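Local structure of mitochondrial RNA-binding protein 1 (Trypanosoma brucei, 2GIA) at residues H16-D21 with Y42-P47; T96-K101 with H107-V112. The protein forms with MRP2 a guide-RNA-binding complex that acts as a matchmaker between RNAs in mitochondrial RNA editing. One frame throughout, in Å; residues are numbered along the deposited sequence.

Contact 1 of 2, residues H16-D21 with Y42-P47; sequences HDVRDD and YPQLGP
Val18 packs against, and the backbone of Arg19 is hydrogen-bonded to, the side chain of Gln44, just past the end of strand 36-43. Strands 12-17 and 36-43 flank strand 26-33 in a four-stranded antiparallel sheet, and the Gln44 side chain spans between them where their chains run on as loops. Asp17, the last strand residue, is paired through its backbone with Thr26, while its carboxylate receives the side chain of Arg19. Val18 presents CG1 to the amide, its chain crossing that of Gln44 at about a right angle, with CG1 3.9 Å from Gln44 OE1; its side chain also touches Phe59. At Arg19 the whole carboxamide is used. Backbone N of Arg19 gives an almost straight bond to Gln44 OE1 (2.9 Å, 176°), arriving in the carbonyl plane on a lone pair, and Gln44 NE2 returns a bond to Arg19 O at 2.9 Å. Two bonds to one residue fix the rotation of the amide. The Arg19 chain is bent at chi2 (-64°), which turns it back along its own segment to place NE 2.9 Å from Asp17 OD2 in a salt bridge. On the other side of the contact, CG of Gln44 stands anti to its backbone N and the chain runs out extended, and NE2 spends its remaining hydrogen on Gly46 O, 2.9 Å away and close to the amide plane.

Contact 2 of 2, residues T96-K101 with H107-V112; sequences TLDFEK and HLHGKV
The imidazole of His109 has CB of Asp98 over one face, a CH-pi contact 4.2 Å from the ring centroid, and the carboxylate of Glu100 at its edge. There His109 NE2 donates to Glu100 OE1 at 2.7 Å, almost within the ring plane and on the anti lone pair; the carboxylate and ring planes are 21° apart, nearly coplanar. Both chains leave their backbones with CG between N and the carbonyl carbon (chi1 49° for Glu100, 60° for His109), which brings the two groups together across the strands. CD2 of His109 in turn sits over the centre of one face of the His107 ring, whose NE2 is hydrogen-bonded to Ser124 OG, while Asp98 OD1 forms a salt bridge with Arg89 NE. On the reverse of the sheet, Leu108 CB meets the Phe99 ring at its edge, 4.2 Å from CD2, and Leu97 CD2 reaches Val112 CG1 at 3.9 Å. Paired backbone bonds join Thr96 with Lys111, Asp98 with His109 and Glu100 with His107. Gly110 CA lies 3.2 Å from Thr96 O. Strands 96-101 and 105-109 form an antiparallel beta hairpin of the second sheet in the Whirly-like fold of this family, and at Gly110 the chain turns a corner into the short strand 111-112.

Overall arrangement
Contact 1 and contact 2 follow one another along the chain and belong to different sheets: 16-21 with 42-47 lies at the end of the four-stranded sheet, 96-101 with 107-112 within the other. Their centres are about 22 Å apart and their nearest atoms about 10 Å, so they do not touch. The sheets meet through strand 65-68, the neighbour of strand 36-43, where Val67 receives Leu97 and Val112 of contact 2. A second route runs from Pro43 of contact 1 to Arg114, two residues beyond contact 2. Contact 1 lies farther from the chain centre, about 17 Å against 10 Å, whereas Phe99 of contact 2 packs on helix 71-81.

Contact 1 of 2, residues H16-D21 with Y42-P47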
ATOM      1  N   HIS B  16      24.080   9.457  -1.699  1.00 22.91           N
ATOM      2  CA  HIS B  16      25.442   9.932  -1.464  1.00 25.11           C
ATOM      3  C   HIS B  16      26.125   9.888  -2.814  1.00 27.10           C
ATOM      4  O   HIS B  16      26.444   8.829  -3.344  1.00 35.26           O
ATOM      5  CB  HIS B  16      26.155   9.032  -0.442  1.00 31.59           C
ATOM      6  CG  HIS B  16      25.570   9.114   0.939  1.00 33.00           C
ATOM      7  ND1 HIS B  16      26.269   9.606   2.017  1.00 32.04           N
ATOM      8  CD2 HIS B  16      24.342   8.783   1.414  1.00 27.09           C
ATOM      9  CE1 HIS B  16      25.506   9.572   3.097  1.00 31.82           C
ATOM     10  NE2 HIS B  16      24.330   9.076   2.757  1.00 31.70           N
ATOM     11  N   ASP B  17      26.316  11.053  -3.386  1.00 25.67           N
ATOM     12  CA  ASP B  17      26.949  11.160  -4.685  1.00 28.02           C
ATOM     13  C   ASP B  17      28.336  11.807  -4.516  1.00 24.05           C
ATOM     14  O   ASP B  17      28.530  12.986  -4.772  1.00 24.39           O
ATOM     15  CB  ASP B  17      26.053  12.003  -5.587  1.00 21.11           C
ATOM     16  CG  ASP B  17      26.556  12.071  -7.013  1.00 31.69           C
ATOM     17  OD1 ASP B  17      26.078  12.960  -7.760  1.00 35.06           O
ATOM     18  OD2 ASP B  17      27.422  11.250  -7.377  1.00 32.78           O
ATOM     19  N   VAL B  18      29.292  11.016  -4.078  1.00 25.68           N
ATOM     20  CA  VAL B  18      30.650  11.528  -3.859  1.00 26.59           C
ATOM     21  C   VAL B  18      31.415  11.510  -5.194  1.00 28.88           C
ATOM     22  O   VAL B  18      31.429  10.477  -5.865  1.00 27.99           O
ATOM     23  CB  VAL B  18      31.385  10.628  -2.853  1.00 28.24           C
ATOM     24  CG1 VAL B  18      32.831  11.102  -2.689  1.00 35.86           C
ATOM     25  CG2 VAL B  18      30.658  10.622  -1.529  1.00 29.30           C
ATOM     26  N   ARG B  19      32.062  12.634  -5.541  1.00 30.11           N
ATOM     27  CA  ARG B  19      32.810  12.808  -6.803  1.00 31.90           C
ATOM     28  C   ARG B  19      34.284  13.101  -6.602  1.00 40.78           C
ATOM     29  O   ARG B  19      34.694  13.562  -5.532  1.00 40.52           O
ATOM     30  CB  ARG B  19      32.256  13.981  -7.620  1.00 29.05           C
ATOM     31  CG  ARG B  19      30.754  13.956  -7.883  1.00 35.62           C
ATOM     32  CD  ARG B  19      30.401  12.739  -8.740  1.00 37.98           C
ATOM     33  NE  ARG B  19      29.045  12.837  -9.228  1.00 39.63           N
ATOM     34  CZ  ARG B  19      28.657  13.673 -10.176  1.00 38.50           C
ATOM     35  NH1 ARG B  19      29.529  14.485 -10.762  1.00 43.25           N
ATOM     36  NH2 ARG B  19      27.382  13.729 -10.503  1.00 33.45           N
ATOM     37  N   ASP B  20      35.077  12.839  -7.643  1.00 47.17           N
ATOM     38  CA  ASP B  20      36.513  13.132  -7.594  1.00 55.05           C
ATOM     39  C   ASP B  20      36.631  14.652  -7.539  1.00 54.20           C
ATOM     40  O   ASP B  20      37.529  15.191  -6.909  1.00 52.35           O
ATOM     41  CB  ASP B  20      37.224  12.569  -8.825  1.00 61.00           C
ATOM     42  CG  ASP B  20      37.148  11.052  -8.891  1.00 66.68           C
ATOM     43  OD1 ASP B  20      37.379  10.399  -7.843  1.00 71.07           O
ATOM     44  OD2 ASP B  20      36.865  10.515  -9.985  1.00 67.41           O
ATOM     45  N   ASP B  21      35.708  15.346  -8.203  1.00 56.28           N
ATOM     46  CA  ASP B  21      35.704  16.799  -8.132  1.00 52.67           C
ATOM     47  C   ASP B  21      34.637  17.215  -7.111  1.00 46.43           C
ATOM     48  O   ASP B  21      33.454  17.307  -7.453  1.00 48.04           O
ATOM     49  CB  ASP B  21      35.353  17.431  -9.477  1.00 58.63           C
ATOM     50  CG  ASP B  21      35.717  18.910  -9.529  1.00 62.36           C
ATOM     51  OD1 ASP B  21      35.408  19.635  -8.556  1.00 62.51           O
ATOM     52  OD2 ASP B  21      36.323  19.344 -10.537  1.00 71.42           O
ATOM     53  N   TYR B  42      23.384  18.492   0.925  1.00 21.31           N
ATOM     54  CA  TYR B  42      24.662  18.997   1.454  1.00 19.55           C
ATOM     55  C   TYR B  42      25.733  18.914   0.385  1.00 19.45           C
ATOM     56  O   TYR B  42      25.886  17.885  -0.237  1.00 22.96           O
ATOM     57  CB  TYR B  42      25.113  18.131   2.619  1.00 17.84           C
ATOM     58  CG  TYR B  42      24.097  18.001   3.729  1.00 28.46           C
ATOM     59  CD1 TYR B  42      24.351  18.547   4.971  1.00 41.20           C
ATOM     60  CD2 TYR B  42      22.886  17.305   3.548  1.00 34.53           C
ATOM     61  CE1 TYR B  42      23.461  18.423   6.024  1.00 45.18           C
ATOM     62  CE2 TYR B  42      21.967  17.178   4.622  1.00 43.35           C
ATOM     63  CZ  TYR B  42      22.291  17.749   5.863  1.00 46.49           C
ATOM     64  OH  TYR B  42      21.500  17.628   6.975  1.00 45.55           O
ATOM     65  N   PRO B  43      26.491  20.002   0.151  1.00 22.34           N
ATOM     66  CA  PRO B  43      27.561  19.992  -0.862  1.00 20.67           C
ATOM     67  C   PRO B  43      28.685  19.104  -0.335  1.00 24.13           C
ATOM     68  O   PRO B  43      28.915  19.046   0.885  1.00 22.03           O
ATOM     69  CB  PRO B  43      28.032  21.449  -0.906  1.00 26.85           C
ATOM     70  CG  PRO B  43      26.942  22.239  -0.282  1.00 26.09           C
ATOM     71  CD  PRO B  43      26.330  21.334   0.762  1.00 23.64           C
ATOM     72  N   GLN B  44      29.378  18.406  -1.219  1.00 24.26           N
ATOM     73  CA  GLN B  44      30.502  17.583  -0.783  1.00 18.89           C
ATOM     74  C   GLN B  44      31.549  18.559  -0.204  1.00 23.55           C
ATOM     75  O   GLN B  44      31.659  19.688  -0.683  1.00 23.42           O
ATOM     76  CB  GLN B  44      31.114  16.843  -1.975  1.00 24.04           C
ATOM     77  CG  GLN B  44      32.376  16.086  -1.679  1.00 24.42           C
ATOM     78  CD  GLN B  44      32.773  15.191  -2.868  1.00 35.99           C
ATOM     79  OE1 GLN B  44      31.918  14.771  -3.646  1.00 26.31           O
ATOM     80  NE2 GLN B  44      34.061  14.898  -3.001  1.00 25.30           N
ATOM     81  N   LEU B  45      32.291  18.104   0.811  1.00 23.76           N
ATOM     82  CA  LEU B  45      33.345  18.909   1.458  1.00 27.95           C
ATOM     83  C   LEU B  45      34.679  18.206   1.178  1.00 19.85           C
ATOM     84  O   LEU B  45      34.952  17.128   1.692  1.00 23.02           O
ATOM     85  CB  LEU B  45      33.101  18.974   2.964  1.00 25.29           C
ATOM     86  CG  LEU B  45      34.009  19.927   3.775  1.00 27.81           C
ATOM     87  CD1 LEU B  45      33.863  21.360   3.256  1.00 26.79           C
ATOM     88  CD2 LEU B  45      33.654  19.817   5.253  1.00 25.53           C
ATOM     89  N   GLY B  46      35.480  18.798   0.301  1.00 28.74           N
ATOM     90  CA  GLY B  46      36.762  18.202  -0.016  1.00 26.41           C
ATOM     91  C   GLY B  46      36.725  16.903  -0.796  1.00 38.36           C
ATOM     92  O   GLY B  46      35.655  16.355  -1.101  1.00 36.82           O
ATOM     93  N   PRO B  47      37.911  16.385  -1.139  1.00 36.43           N
ATOM     94  CA  PRO B  47      38.082  15.143  -1.891  1.00 35.08           C
ATOM     95  C   PRO B  47      37.394  13.991  -1.195  1.00 35.19           C
ATOM     96  O   PRO B  47      37.140  14.059  -0.004  1.00 31.50           O
ATOM     97  CB  PRO B  47      39.611  14.937  -1.888  1.00 32.53           C
ATOM     98  CG  PRO B  47      40.153  16.319  -1.853  1.00 32.57           C
ATOM     99  CD  PRO B  47      39.214  17.045  -0.884  1.00 31.53           C
TER

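Contact 2 of 2, residues T96-K101 with H107-V112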
ATOM      1  N   THR B  96      11.060  28.520  -4.885  1.00 18.26           N
ATOM      2  CA  THR B  96      10.178  28.331  -6.040  1.00 19.18           C
ATOM      3  C   THR B  96      10.703  27.087  -6.673  1.00 21.00           C
ATOM      4  O   THR B  96      11.795  27.085  -7.184  1.00 20.93           O
ATOM      5  CB  THR B  96      10.224  29.498  -7.056  1.00 27.55           C
ATOM      6  OG1 THR B  96       9.659  30.648  -6.432  1.00 25.60           O
ATOM      7  CG2 THR B  96       9.346  29.177  -8.279  1.00 21.39           C
ATOM      8  N   LEU B  97       9.909  26.013  -6.642  1.00 18.78           N
ATOM      9  CA  LEU B  97      10.394  24.735  -7.139  1.00 16.52           C
ATOM     10  C   LEU B  97       9.378  24.036  -7.992  1.00 16.58           C
ATOM     11  O   LEU B  97       8.181  24.045  -7.689  1.00 19.72           O
ATOM     12  CB  LEU B  97      10.736  23.795  -5.931  1.00 19.25           C
ATOM     13  CG  LEU B  97      11.971  24.077  -5.077  1.00 20.46           C
ATOM     14  CD1 LEU B  97      12.067  23.144  -3.813  1.00 21.76           C
ATOM     15  CD2 LEU B  97      13.169  23.880  -5.985  1.00 21.35           C
ATOM     16  N   ASP B  98       9.863  23.415  -9.062  1.00 15.62           N
ATOM     17  CA  ASP B  98       9.011  22.601  -9.926  1.00 18.78           C
ATOM     18  C   ASP B  98       9.427  21.146  -9.741  1.00 17.52           C
ATOM     19  O   ASP B  98      10.641  20.836  -9.674  1.00 17.72           O
ATOM     20  CB  ASP B  98       9.242  22.906 -11.427  1.00 18.82           C
ATOM     21  CG  ASP B  98       8.493  24.154 -11.903  1.00 27.82           C
ATOM     22  OD1 ASP B  98       7.821  24.787 -11.077  1.00 24.58           O
ATOM     23  OD2 ASP B  98       8.594  24.495 -13.098  1.00 26.76           O
ATOM     24  N   PHE B  99       8.446  20.252  -9.743  1.00 15.70           N
ATOM     25  CA  PHE B  99       8.760  18.827  -9.690  1.00 14.01           C
ATOM     26  C   PHE B  99       8.102  18.231 -10.947  1.00 12.74           C
ATOM     27  O   PHE B  99       6.877  18.402 -11.158  1.00 16.38           O
ATOM     28  CB  PHE B  99       8.123  18.165  -8.436  1.00 11.63           C
ATOM     29  CG  PHE B  99       8.381  16.683  -8.344  1.00 21.95           C
ATOM     30  CD1 PHE B  99       7.369  15.764  -8.618  1.00 18.47           C
ATOM     31  CD2 PHE B  99       9.651  16.207  -7.926  1.00 17.31           C
ATOM     32  CE1 PHE B  99       7.607  14.373  -8.473  1.00 13.38           C
ATOM     33  CE2 PHE B  99       9.914  14.819  -7.775  1.00 20.29           C
ATOM     34  CZ  PHE B  99       8.890  13.888  -8.046  1.00 15.66           C
ATOM     35  N   GLU B 100       8.876  17.507 -11.767  1.00 14.91           N
ATOM     36  CA  GLU B 100       8.263  16.913 -12.957  1.00 15.93           C
ATOM     37  C   GLU B 100       8.865  15.560 -13.282  1.00 19.68           C
ATOM     38  O   GLU B 100       9.975  15.231 -12.832  1.00 17.51           O
ATOM     39  CB  GLU B 100       8.396  17.847 -14.163  1.00 23.48           C
ATOM     40  CG  GLU B 100       9.785  18.373 -14.392  1.00 30.01           C
ATOM     41  CD  GLU B 100       9.752  19.575 -15.365  1.00 37.98           C
ATOM     42  OE1 GLU B 100      10.383  20.581 -15.073  1.00 28.06           O
ATOM     43  OE2 GLU B 100       9.087  19.506 -16.418  1.00 36.48           O
ATOM     44  N   LYS B 101       8.138  14.776 -14.065  1.00 19.15           N
ATOM     45  CA  LYS B 101       8.591  13.426 -14.422  1.00 25.11           C
ATOM     46  C   LYS B 101       9.332  13.500 -15.736  1.00 31.95           C
ATOM     47  O   LYS B 101       8.872  14.176 -16.655  1.00 31.68           O
ATOM     48  CB  LYS B 101       7.384  12.470 -14.528  1.00 23.25           C
ATOM     49  CG  LYS B 101       7.752  10.970 -14.759  1.00 25.52           C
ATOM     50  CD  LYS B 101       6.556  10.076 -14.448  1.00 26.44           C
ATOM     51  CE  LYS B 101       6.942   8.589 -14.427  1.00 23.68           C
ATOM     52  NZ  LYS B 101       5.758   7.829 -13.968  1.00 24.07           N
ATOM     53  N   HIS B 107      12.742  15.206 -11.734  1.00 17.14           N
ATOM     54  CA  HIS B 107      13.632  16.365 -11.663  1.00 20.70           C
ATOM     55  C   HIS B 107      12.953  17.379 -10.758  1.00 19.22           C
ATOM     56  O   HIS B 107      11.801  17.756 -10.994  1.00 16.78           O
ATOM     57  CB  HIS B 107      13.781  16.924 -13.093  1.00 17.53           C
ATOM     58  CG  HIS B 107      14.759  18.053 -13.224  1.00 19.07           C
ATOM     59  ND1 HIS B 107      14.843  18.827 -14.362  1.00 22.19           N
ATOM     60  CD2 HIS B 107      15.715  18.509 -12.381  1.00 20.39           C
ATOM     61  CE1 HIS B 107      15.819  19.719 -14.216  1.00 26.15           C
ATOM     62  NE2 HIS B 107      16.362  19.544 -13.023  1.00 23.69           N
ATOM     63  N   LEU B 108      13.661  17.823  -9.719  1.00 16.71           N
ATOM     64  CA  LEU B 108      13.108  18.827  -8.775  1.00 15.95           C
ATOM     65  C   LEU B 108      14.083  20.013  -8.985  1.00 17.95           C
ATOM     66  O   LEU B 108      15.291  19.838  -8.904  1.00 17.04           O
ATOM     67  CB  LEU B 108      13.188  18.314  -7.322  1.00 15.52           C
ATOM     68  CG  LEU B 108      12.839  19.351  -6.235  1.00 17.66           C
ATOM     69  CD1 LEU B 108      11.350  19.737  -6.315  1.00 15.52           C
ATOM     70  CD2 LEU B 108      13.205  18.779  -4.849  1.00 17.22           C
ATOM     71  N   HIS B 109      13.564  21.206  -9.276  1.00 17.03           N
ATOM     72  CA  HIS B 109      14.472  22.312  -9.602  1.00 16.45           C
ATOM     73  C   HIS B 109      13.829  23.683  -9.462  1.00 15.94           C
ATOM     74  O   HIS B 109      12.606  23.821  -9.574  1.00 19.49           O
ATOM     75  CB  HIS B 109      15.007  22.111 -11.036  1.00 15.26           C
ATOM     76  CG  HIS B 109      13.924  22.078 -12.090  1.00 19.65           C
ATOM     77  ND1 HIS B 109      13.482  23.214 -12.736  1.00 24.77           N
ATOM     78  CD2 HIS B 109      13.153  21.066 -12.552  1.00 21.18           C
ATOM     79  CE1 HIS B 109      12.481  22.903 -13.548  1.00 26.05           C
ATOM     80  NE2 HIS B 109      12.257  21.604 -13.457  1.00 24.40           N
ATOM     81  N   GLY B 110      14.673  24.676  -9.168  1.00 19.77           N
ATOM     82  CA  GLY B 110      14.199  26.050  -9.045  1.00 19.85           C
ATOM     83  C   GLY B 110      15.144  26.913  -8.236  1.00 17.54           C
ATOM     84  O   GLY B 110      16.363  26.696  -8.209  1.00 20.37           O
ATOM     85  N   LYS B 111      14.558  27.850  -7.504  1.00 17.44           N
ATOM     86  CA  LYS B 111      15.324  28.793  -6.695  1.00 24.07           C
ATOM     87  C   LYS B 111      15.162  28.483  -5.209  1.00 20.45           C
ATOM     88  O   LYS B 111      14.047  28.309  -4.739  1.00 22.12           O
ATOM     89  CB  LYS B 111      14.806  30.207  -6.995  1.00 23.67           C
ATOM     90  CG  LYS B 111      15.107  30.638  -8.456  1.00 32.57           C
ATOM     91  CD  LYS B 111      14.805  32.107  -8.715  1.00 38.93           C
ATOM     92  CE  LYS B 111      15.310  32.545 -10.111  1.00 39.62           C
ATOM     93  NZ  LYS B 111      16.793  32.305 -10.302  1.00 34.51           N
ATOM     94  N   VAL B 112      16.264  28.442  -4.477  1.00 19.35           N
ATOM     95  CA  VAL B 112      16.206  28.141  -3.033  1.00 18.82           C
ATOM     96  C   VAL B 112      17.347  28.933  -2.392  1.00 23.23           C
ATOM     97  O   VAL B 112      18.173  29.519  -3.085  1.00 23.79           O
ATOM     98  CB  VAL B 112      16.551  26.654  -2.739  1.00 20.02           C
ATOM     99  CG1 VAL B 112      15.551  25.736  -3.455  1.00 19.83           C
ATOM    100  CG2 VAL B 112      17.990  26.323  -3.258  1.00 19.75           C
TER